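Local coordinates for FYVE-finger-containing Rab5 effector protein rabenosyn-5 (PDB 1Z0J) that binds Rab GTPases through a minimal domain built as a hairpin of two helices and acts as an effector of Rab5, at residues I18-I21 with K22-F26; V39-E42 with N43-L47; K48-L51 with A52-G56. All blocks are in the same frame, centred on the assembly; numbering follows the deposited sequence.

Contact 1: I18-I21 with K22-F26; sequences IDNI and KAYIF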
ATOM      1  N   ILE B  18       0.066  17.295  -2.564  1.00 18.28           N
ATOM      2  CA  ILE B  18      -0.994  17.928  -3.353  1.00 19.88           C
ATOM      3  C   ILE B  18      -0.481  18.155  -4.776  1.00 19.74           C
ATOM      4  O   ILE B  18      -1.145  17.797  -5.748  1.00 20.12           O
ATOM      5  CB  ILE B  18      -1.480  19.259  -2.695  1.00 19.98           C
ATOM      6  CG1 ILE B  18      -2.359  18.958  -1.476  1.00 22.37           C
ATOM      7  CG2 ILE B  18      -2.240  20.137  -3.698  1.00 22.37           C
ATOM      8  CD1 ILE B  18      -2.667  20.163  -0.601  1.00 18.89           C
ATOM      9  N   ASP B  19       0.719  18.718  -4.884  1.00 21.92           N
ATOM     10  CA  ASP B  19       1.361  18.907  -6.180  1.00 23.87           C
ATOM     11  C   ASP B  19       1.619  17.568  -6.889  1.00 24.47           C
ATOM     12  O   ASP B  19       1.456  17.472  -8.100  1.00 22.27           O
ATOM     13  CB  ASP B  19       2.649  19.733  -6.044  1.00 26.00           C
ATOM     14  CG  ASP B  19       2.378  21.210  -5.755  1.00 28.76           C
ATOM     15  OD1 ASP B  19       1.203  21.637  -5.804  1.00 29.50           O
ATOM     16  OD2 ASP B  19       3.348  21.950  -5.479  1.00 31.61           O
ATOM     17  N   ASN B  20       1.986  16.533  -6.128  1.00 19.91           N
ATOM     18  CA  ASN B  20       2.160  15.189  -6.689  1.00 21.71           C
ATOM     19  C   ASN B  20       0.859  14.603  -7.265  1.00 20.34           C
ATOM     20  O   ASN B  20       0.844  14.093  -8.385  1.00 19.87           O
ATOM     21  CB  ASN B  20       2.770  14.252  -5.637  1.00 19.13           C
ATOM     22  CG  ASN B  20       3.281  12.943  -6.227  1.00 20.33           C
ATOM     23  OD1 ASN B  20       3.761  12.893  -7.360  1.00 23.48           O
ATOM     24  ND2 ASN B  20       3.185  11.873  -5.445  1.00 18.75           N
ATOM     25  N   ILE B  21      -0.234  14.680  -6.504  1.00 18.61           N
ATOM     26  CA  ILE B  21      -1.539  14.208  -6.986  1.00 19.93           C
ATOM     27  C   ILE B  21      -2.036  15.025  -8.191  1.00 21.11           C
ATOM     28  O   ILE B  21      -2.627  14.463  -9.116  1.00 20.46           O
ATOM     29  CB  ILE B  21      -2.609  14.147  -5.845  1.00 18.21           C
ATOM     30  CG1 ILE B  21      -2.188  13.147  -4.752  1.00 14.91           C
ATOM     31  CG2 ILE B  21      -4.004  13.816  -6.388  1.00 20.65           C
ATOM     32  CD1 ILE B  21      -1.970  11.696  -5.213  1.00 16.03           C
ATOM     33  N   LYS B  22      -1.774  16.334  -8.177  1.00 22.74           N
ATOM     34  CA  LYS B  22      -2.062  17.201  -9.329  1.00 24.84           C
ATOM     35  C   LYS B  22      -1.311  16.749 -10.582  1.00 26.09           C
ATOM     36  O   LYS B  22      -1.835  16.853 -11.685  1.00 25.91           O
ATOM     37  CB  LYS B  22      -1.751  18.669  -9.012  1.00 23.55           C
ATOM     38  CG  LYS B  22      -2.827  19.357  -8.182  1.00 28.82           C
ATOM     39  CD  LYS B  22      -2.473  20.805  -7.885  1.00 33.51           C
ATOM     40  CE  LYS B  22      -3.574  21.478  -7.075  1.00 37.43           C
ATOM     41  NZ  LYS B  22      -3.292  22.922  -6.828  1.00 41.46           N
ATOM     42  N   ALA B  23      -0.089  16.250 -10.402  1.00 24.34           N
ATOM     43  CA  ALA B  23       0.693  15.676 -11.505  1.00 24.02           C
ATOM     44  C   ALA B  23       0.082  14.362 -12.009  1.00 24.76           C
ATOM     45  O   ALA B  23       0.015  14.134 -13.221  1.00 27.52           O
ATOM     46  CB  ALA B  23       2.154  15.484 -11.097  1.00 25.17           C
ATOM     47  N   TYR B  24      -0.375  13.511 -11.084  1.00 23.56           N
ATOM     48  CA  TYR B  24      -1.117  12.293 -11.446  1.00 21.95           C
ATOM     49  C   TYR B  24      -2.423  12.614 -12.155  1.00 26.31           C
ATOM     50  O   TYR B  24      -2.825  11.893 -13.068  1.00 25.96           O
ATOM     51  CB  TYR B  24      -1.433  11.423 -10.222  1.00 21.41           C
ATOM     52  CG  TYR B  24      -0.336  10.479  -9.785  1.00 17.33           C
ATOM     53  CD1 TYR B  24       0.275  10.639  -8.545  1.00 18.84           C
ATOM     54  CD2 TYR B  24       0.081   9.426 -10.599  1.00 18.49           C
ATOM     55  CE1 TYR B  24       1.282   9.778  -8.122  1.00 18.73           C
ATOM     56  CE2 TYR B  24       1.095   8.558 -10.187  1.00 18.59           C
ATOM     57  CZ  TYR B  24       1.687   8.747  -8.951  1.00 16.07           C
ATOM     58  OH  TYR B  24       2.679   7.900  -8.527  1.00 15.50           O
ATOM     59  N   ILE B  25      -3.090  13.679 -11.712  1.00 26.47           N
ATOM     60  CA  ILE B  25      -4.319  14.146 -12.358  1.00 26.82           C
ATOM     61  C   ILE B  25      -4.042  14.670 -13.765  1.00 26.38           C
ATOM     62  O   ILE B  25      -4.726  14.286 -14.706  1.00 27.02           O
ATOM     63  CB  ILE B  25      -5.084  15.188 -11.501  1.00 26.38           C
ATOM     64  CG1 ILE B  25      -5.711  14.499 -10.286  1.00 27.57           C
ATOM     65  CG2 ILE B  25      -6.165  15.904 -12.334  1.00 27.45           C
ATOM     66  CD1 ILE B  25      -6.265  15.440  -9.243  1.00 24.39           C
ATOM     67  N   PHE B  26      -3.028  15.521 -13.908  1.00 28.73           N
ATOM     68  CA  PHE B  26      -2.626  16.033 -15.221  1.00 32.36           C
ATOM     69  C   PHE B  26      -2.375  14.908 -16.230  1.00 37.83           C
ATOM     70  O   PHE B  26      -2.732  15.033 -17.403  1.00 31.26           O
ATOM     71  CB  PHE B  26      -1.395  16.924 -15.095  1.00 32.29           C
TER
HETATM   72  O   HOH W   1      -0.866  23.244  -5.442  1.00 44.75           O
HETATM   73  O   HOH W   2       4.729   9.463  -7.122  1.00 31.80           O
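Asn20 with Tyr24, Ile21 with Ile25 and Ile18 with Lys22 form a local contact between successive turns in the middle of helix 11-30. The backbone supports this reading: the N-H groups of Lys22, Ala23, Tyr24 and Ile25 each donate to the carbonyl four residues back.

On the polar flank, Asn20 and Tyr24 run side by side in the same direction, their amide and ring planes turned 55° apart. Asn20 ND2 approaches the ring carbon CE1 of Tyr24 at 3.9 Å. Because Tyr24 CG lies beside its own backbone N (chi1 -84°), the ring leans back toward the previous turn and brings CD1 to 3.5 Å from Asn20 O. A water lies 2.9 Å from Tyr24 OH and takes a weak bond from Asn20 ND2. Both groups have further partners: ND2 bonds to Gln17 OE1, and the phenol bonds to the backbone of the chain of another protein, probably the Rab.

The helix belongs to a helical hairpin, and its isoleucines line the side that faces helix 34-54. Ile18 and Ile21 touch Leu47 of that helix, while Ile25 touches Leu40. Within the contact, Ile21 sends its branches two ways: CG2 meets Ile25 CD1 at 4.0 Å, and CD1 packs against Tyr24 CD1.

On the solvent side, the extended chain of Lys22 lies alongside Ile18, with CE 3.9 Å from Ile18 CG2. Its ammonium NZ is 4.8 Å from Asp19 OD1, too far for a direct salt bridge. A second water spans that gap, donating to Asp19 OD1 at 2.6 Å and accepting from Lys22 NZ at 2.8 Å.

Contact 2: V39-E42 with N43-L47; sequences VLTE and NLREL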
ATOM      1  N   VAL B  39     -10.861   9.068  -8.878  1.00 22.29           N
ATOM      2  CA  VAL B  39     -10.186   8.507  -7.702  1.00 21.36           C
ATOM      3  C   VAL B  39      -9.116   9.464  -7.171  1.00 15.83           C
ATOM      4  O   VAL B  39      -9.026   9.716  -5.953  1.00 18.07           O
ATOM      5  CB  VAL B  39      -9.559   7.122  -8.031  1.00 20.22           C
ATOM      6  CG1 VAL B  39      -8.520   6.706  -6.985  1.00 23.68           C
ATOM      7  CG2 VAL B  39     -10.648   6.069  -8.150  1.00 23.77           C
ATOM      8  N   LEU B  40      -8.328  10.001  -8.092  1.00 17.71           N
ATOM      9  CA  LEU B  40      -7.263  10.934  -7.768  1.00 17.74           C
ATOM     10  C   LEU B  40      -7.813  12.286  -7.307  1.00 19.78           C
ATOM     11  O   LEU B  40      -7.261  12.908  -6.404  1.00 16.20           O
ATOM     12  CB  LEU B  40      -6.327  11.099  -8.964  1.00 20.51           C
ATOM     13  CG  LEU B  40      -5.525   9.845  -9.321  1.00 16.52           C
ATOM     14  CD1 LEU B  40      -5.047   9.914 -10.763  1.00 23.31           C
ATOM     15  CD2 LEU B  40      -4.341   9.647  -8.369  1.00 17.76           C
ATOM     16  N   THR B  41      -8.907  12.727  -7.925  1.00 20.26           N
ATOM     17  CA  THR B  41      -9.575  13.973  -7.545  1.00 20.19           C
ATOM     18  C   THR B  41     -10.152  13.894  -6.126  1.00 18.06           C
ATOM     19  O   THR B  41     -10.083  14.870  -5.367  1.00 20.46           O
ATOM     20  CB  THR B  41     -10.635  14.367  -8.598  1.00 19.47           C
ATOM     21  OG1 THR B  41      -9.970  14.587  -9.849  1.00 21.98           O
ATOM     22  CG2 THR B  41     -11.382  15.640  -8.199  1.00 24.04           C
ATOM     23  N   GLU B  42     -10.686  12.733  -5.761  1.00 17.84           N
ATOM     24  CA  GLU B  42     -11.162  12.483  -4.397  1.00 20.43           C
ATOM     25  C   GLU B  42     -10.016  12.604  -3.380  1.00 19.22           C
ATOM     26  O   GLU B  42     -10.167  13.220  -2.321  1.00 18.86           O
ATOM     27  CB  GLU B  42     -11.816  11.099  -4.305  1.00 20.63           C
ATOM     28  CG  GLU B  42     -12.317  10.709  -2.919  1.00 24.70           C
ATOM     29  CD  GLU B  42     -12.363   9.203  -2.703  1.00 31.64           C
ATOM     30  OE1 GLU B  42     -12.472   8.447  -3.692  1.00 40.79           O
ATOM     31  OE2 GLU B  42     -12.286   8.773  -1.532  1.00 41.25           O
ATOM     32  N   ASN B  43      -8.866  12.019  -3.707  1.00 16.03           N
ATOM     33  CA  ASN B  43      -7.687  12.133  -2.846  1.00 15.91           C
ATOM     34  C   ASN B  43      -7.210  13.583  -2.733  1.00 15.27           C
ATOM     35  O   ASN B  43      -6.852  14.048  -1.646  1.00 14.88           O
ATOM     36  CB  ASN B  43      -6.552  11.242  -3.360  1.00 15.16           C
ATOM     37  CG  ASN B  43      -5.428  11.133  -2.366  1.00 13.44           C
ATOM     38  OD1 ASN B  43      -4.329  11.623  -2.597  1.00 13.58           O
ATOM     39  ND2 ASN B  43      -5.710  10.511  -1.227  1.00 15.54           N
ATOM     40  N   LEU B  44      -7.207  14.296  -3.852  1.00 16.11           N
ATOM     41  CA  LEU B  44      -6.879  15.717  -3.852  1.00 17.46           C
ATOM     42  C   LEU B  44      -7.797  16.498  -2.904  1.00 18.77           C
ATOM     43  O   LEU B  44      -7.331  17.308  -2.107  1.00 15.48           O
ATOM     44  CB  LEU B  44      -6.948  16.300  -5.272  1.00 18.20           C
ATOM     45  CG  LEU B  44      -6.579  17.778  -5.430  1.00 19.91           C
ATOM     46  CD1 LEU B  44      -5.126  18.026  -5.035  1.00 24.68           C
ATOM     47  CD2 LEU B  44      -6.840  18.256  -6.852  1.00 24.21           C
ATOM     48  N   ARG B  45      -9.098  16.232  -2.979  1.00 17.90           N
ATOM     49  CA  ARG B  45     -10.064  16.878  -2.093  1.00 20.02           C
ATOM     50  C   ARG B  45      -9.738  16.613  -0.622  1.00 18.18           C
ATOM     51  O   ARG B  45      -9.804  17.514   0.222  1.00 16.66           O
ATOM     52  CB  ARG B  45     -11.483  16.415  -2.421  1.00 20.40           C
ATOM     53  CG  ARG B  45     -12.046  17.027  -3.700  1.00 24.85           C
ATOM     54  CD  ARG B  45     -13.546  16.799  -3.805  1.00 28.28           C
ATOM     55  NE  ARG B  45     -14.033  16.956  -5.175  1.00 33.65           N
ATOM     56  CZ  ARG B  45     -14.301  15.949  -6.003  1.00 36.25           C
ATOM     57  NH1 ARG B  45     -14.132  14.691  -5.614  1.00 40.74           N
ATOM     58  NH2 ARG B  45     -14.741  16.202  -7.228  1.00 38.85           N
ATOM     59  N   GLU B  46      -9.354  15.379  -0.319  1.00 16.77           N
ATOM     60  CA  GLU B  46      -9.024  14.997   1.050  1.00 17.36           C
ATOM     61  C   GLU B  46      -7.751  15.668   1.561  1.00 14.88           C
ATOM     62  O   GLU B  46      -7.693  16.107   2.714  1.00 16.96           O
ATOM     63  CB  GLU B  46      -8.958  13.473   1.177  1.00 20.71           C
ATOM     64  CG  GLU B  46     -10.351  12.845   1.217  1.00 27.17           C
ATOM     65  CD  GLU B  46     -10.436  11.498   0.523  1.00 33.04           C
ATOM     66  OE1 GLU B  46      -9.388  10.851   0.319  1.00 36.17           O
ATOM     67  OE2 GLU B  46     -11.568  11.084   0.187  1.00 36.42           O
ATOM     68  N   LEU B  47      -6.732  15.753   0.705  1.00 14.38           N
ATOM     69  CA  LEU B  47      -5.503  16.456   1.054  1.00 13.55           C
ATOM     70  C   LEU B  47      -5.776  17.934   1.317  1.00 14.12           C
ATOM     71  O   LEU B  47      -5.253  18.505   2.281  1.00 14.25           O
ATOM     72  CB  LEU B  47      -4.458  16.299  -0.054  1.00 14.80           C
ATOM     73  CG  LEU B  47      -3.913  14.894  -0.334  1.00 14.33           C
ATOM     74  CD1 LEU B  47      -3.084  14.907  -1.600  1.00 14.88           C
ATOM     75  CD2 LEU B  47      -3.099  14.346   0.844  1.00 17.49           C
TER
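Asn43, Leu44, Arg45 and Glu46 each give a backbone N-H to the carbonyl four residues earlier, from Val39, Leu40, Thr41 and Glu42 in turn. The longest of these bonds is Asn43 N to Val39 O at 3.2 Å, whereas Arg45 N lies 2.9 Å from Thr41 O.

Above this regular turn, Thr41 CG2 sits over one face of the Arg45 guanidinium, 3.5 Å from Arg45 NH2 and offset toward the rim. With chi1 at -62°, Thr41 OG1 sits beside the backbone N, where it bonds to Val37 O, and CG2 is left anti to that N, on the side of the guanidinium.

The segments form the middle of helix 34-54, the second helix of the hairpin. Leu44 packs on Ile25 of helix 11-30, and Asn43 packs on Ile21. Asn43 OD1 also takes a hydrogen bond from an aromatic side chain of the chain of another protein, consistent with a place at the Rab interface.

On the outer flank, Glu42 OE2 lies only 3.0 Å from Glu46 OE2, with the carboxylate planes 81° apart. Both atoms are acceptors, and two full negative charges this close would be unfavourable, which might raise the proton affinity of one of them. Glu46 OE2 also comes within 3.2 Å of Glu42 CG.

Contact 3: K48-L51 with A52-G56; sequences KHTL and AKQKG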
ATOM      1  N   LYS B  48      -6.597  18.553   0.470  1.00 14.17           N
ATOM      2  CA  LYS B  48      -6.960  19.960   0.643  1.00 16.32           C
ATOM      3  C   LYS B  48      -7.756  20.201   1.932  1.00 14.99           C
ATOM      4  O   LYS B  48      -7.549  21.206   2.611  1.00 16.47           O
ATOM      5  CB  LYS B  48      -7.727  20.468  -0.579  1.00 16.66           C
ATOM      6  CG  LYS B  48      -6.853  20.676  -1.805  1.00 17.10           C
ATOM      7  CD  LYS B  48      -7.659  21.195  -2.992  1.00 23.82           C
ATOM      8  CE  LYS B  48      -6.743  21.688  -4.102  1.00 31.43           C
ATOM      9  NZ  LYS B  48      -7.487  22.397  -5.180  1.00 36.95           N
ATOM     10  N   HIS B  49      -8.644  19.274   2.282  1.00 15.53           N
ATOM     11  CA  HIS B  49      -9.396  19.350   3.542  1.00 16.19           C
ATOM     12  C   HIS B  49      -8.464  19.285   4.748  1.00 17.88           C
ATOM     13  O   HIS B  49      -8.606  20.057   5.703  1.00 16.16           O
ATOM     14  CB  HIS B  49     -10.448  18.235   3.624  1.00 17.30           C
ATOM     15  CG  HIS B  49     -11.245  18.241   4.895  1.00 20.09           C
ATOM     16  ND1 HIS B  49     -10.858  17.546   6.021  1.00 27.36           N
ATOM     17  CD2 HIS B  49     -12.406  18.857   5.214  1.00 25.83           C
ATOM     18  CE1 HIS B  49     -11.746  17.736   6.980  1.00 22.30           C
ATOM     19  NE2 HIS B  49     -12.697  18.525   6.515  1.00 22.78           N
ATOM     20  N   THR B  50      -7.507  18.365   4.704  1.00 15.87           N
ATOM     21  CA  THR B  50      -6.511  18.248   5.766  1.00 16.69           C
ATOM     22  C   THR B  50      -5.672  19.524   5.895  1.00 14.08           C
ATOM     23  O   THR B  50      -5.373  19.960   7.013  1.00 14.91           O
ATOM     24  CB  THR B  50      -5.607  17.021   5.548  1.00 20.29           C
ATOM     25  OG1 THR B  50      -6.420  15.843   5.522  1.00 23.84           O
ATOM     26  CG2 THR B  50      -4.574  16.894   6.660  1.00 21.70           C
ATOM     27  N   LEU B  51      -5.289  20.112   4.763  1.00 13.02           N
ATOM     28  CA  LEU B  51      -4.555  21.380   4.758  1.00 14.69           C
ATOM     29  C   LEU B  51      -5.361  22.512   5.398  1.00 15.29           C
ATOM     30  O   LEU B  51      -4.848  23.263   6.239  1.00 14.57           O
ATOM     31  CB  LEU B  51      -4.123  21.766   3.338  1.00 15.17           C
ATOM     32  CG  LEU B  51      -3.339  23.080   3.215  1.00 17.05           C
ATOM     33  CD1 LEU B  51      -1.994  23.036   3.950  1.00 21.97           C
ATOM     34  CD2 LEU B  51      -3.129  23.434   1.752  1.00 21.95           C
ATOM     35  N   ALA B  52      -6.631  22.618   5.021  1.00 14.95           N
ATOM     36  CA  ALA B  52      -7.510  23.634   5.591  1.00 13.93           C
ATOM     37  C   ALA B  52      -7.686  23.440   7.102  1.00 16.02           C
ATOM     38  O   ALA B  52      -7.780  24.416   7.868  1.00 16.33           O
ATOM     39  CB  ALA B  52      -8.852  23.616   4.872  1.00 17.27           C
ATOM     40  N   LYS B  53      -7.715  22.185   7.537  1.00 15.32           N
ATOM     41  CA  LYS B  53      -7.802  21.856   8.956  1.00 15.02           C
ATOM     42  C   LYS B  53      -6.536  22.271   9.707  1.00 16.34           C
ATOM     43  O   LYS B  53      -6.607  22.826  10.806  1.00 16.14           O
ATOM     44  CB  LYS B  53      -8.073  20.360   9.121  1.00 18.48           C
ATOM     45  CG  LYS B  53      -8.413  19.917  10.539  1.00 19.73           C
ATOM     46  CD  LYS B  53      -8.784  18.435  10.606  1.00 24.34           C
ATOM     47  CE  LYS B  53      -7.599  17.536  10.271  1.00 28.98           C
ATOM     48  NZ  LYS B  53      -7.928  16.100  10.492  1.00 34.35           N
ATOM     49  N   GLN B  54      -5.378  22.020   9.109  1.00 14.32           N
ATOM     50  CA  GLN B  54      -4.117  22.389   9.750  1.00 16.12           C
ATOM     51  C   GLN B  54      -3.962  23.897   9.887  1.00 14.28           C
ATOM     52  O   GLN B  54      -3.273  24.379  10.799  1.00 15.74           O
ATOM     53  CB  GLN B  54      -2.943  21.759   9.013  1.00 16.69           C
ATOM     54  CG  GLN B  54      -2.923  20.247   9.208  1.00 21.23           C
ATOM     55  CD  GLN B  54      -1.644  19.587   8.755  1.00 24.08           C
ATOM     56  OE1 GLN B  54      -0.659  20.254   8.430  1.00 27.17           O
ATOM     57  NE2 GLN B  54      -1.647  18.260   8.744  1.00 23.37           N
ATOM     58  N   LYS B  55      -4.630  24.636   9.006  1.00 14.33           N
ATOM     59  CA  LYS B  55      -4.666  26.094   9.070  1.00 14.50           C
ATOM     60  C   LYS B  55      -5.776  26.644   9.973  1.00 14.35           C
ATOM     61  O   LYS B  55      -5.916  27.856  10.110  1.00 15.22           O
ATOM     62  CB  LYS B  55      -4.760  26.693   7.665  1.00 15.44           C
ATOM     63  CG  LYS B  55      -3.466  26.511   6.861  1.00 19.17           C
ATOM     64  CD  LYS B  55      -3.544  27.190   5.502  1.00 20.89           C
ATOM     65  CE  LYS B  55      -2.205  27.167   4.775  1.00 22.80           C
ATOM     66  NZ  LYS B  55      -1.170  28.053   5.403  1.00 18.38           N
ATOM     67  N   GLY B  56      -6.560  25.752  10.572  1.00 14.23           N
ATOM     68  CA  GLY B  56      -7.589  26.143  11.530  1.00 12.59           C
ATOM     69  C   GLY B  56      -8.927  26.577  10.967  1.00 13.01           C
ATOM     70  O   GLY B  56      -9.807  27.007  11.714  1.00 13.31           O
TER
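A Schellman motif ends helix 34-54, and Thr50 with Gln54 and Leu51 with Lys55 are the side-chain pairs that meet across its last turns. Gly56 is the first residue to leave helical geometry. Its positive phi of 84° suits glycine, and its N-H turns back to Lys53 O, the Gly56 N to Lys53 O distance being 2.9 Å.

Upstream of it the normal pattern persists. Ala52, Lys53, Gln54 and Lys55 donate to the carbonyls of Lys48, His49, Thr50 and Leu51. The last of these is the most bent, with an N-H...O angle of 142° and Lys55 N 3.1 Å from Leu51 O. Lys55 N also makes a weak bond to Ala52 O at 3.4 Å, so this N-H is shared between the carbonyls four and three residues back, a touch of 3-10 character at the helix end.

Thr50 and Gln54 lie side by side and point the same way. The aliphatic part of Gln54 does the packing, with CG 3.3 Å from Thr50 O, a position reached because CG lies beside the residue's own backbone N (chi1 -69°). The hydroxyl of Thr50 bonds to Glu46 O, one turn back.

Leu51 CD1 and Lys55 CE meet at 4.2 Å. Leu51 packs on Leu14 and Leu15 of helix 11-30, and the Lys55 chain bends at its last torsion toward Glu11 of that helix. Lys55 also touches a crystal neighbour, as do His49, Lys53 and Gln54, and their outer conformations may partly reflect lattice packing.

With that reservation, apolar packing of Leu51 and the salt bridge of Lys55 NZ to Glu11 OE1 together link the end of helix 34-54 to the start of helix 11-30.

Contact 1 lies on the first helix of the hairpin, and contacts 2 and 3 follow each other along the second. The centres of contacts 1 and 2 are about 10 Å apart, and they touch directly: Ile21 CG2 packs on the backbone of the facing helix, 3.4 Å from Leu40 O. Contact 3, centred about 18 Å from contact 1 and on the opposite side of the chain's centre, still reaches it through Ile18 CD1 and Leu51 CD2, 4.1 Å apart. Contacts 1 and 2 place Tyr24 and Asn43 against the chain of another protein, whereas in contact 3 Thr50 alone comes within reach of it.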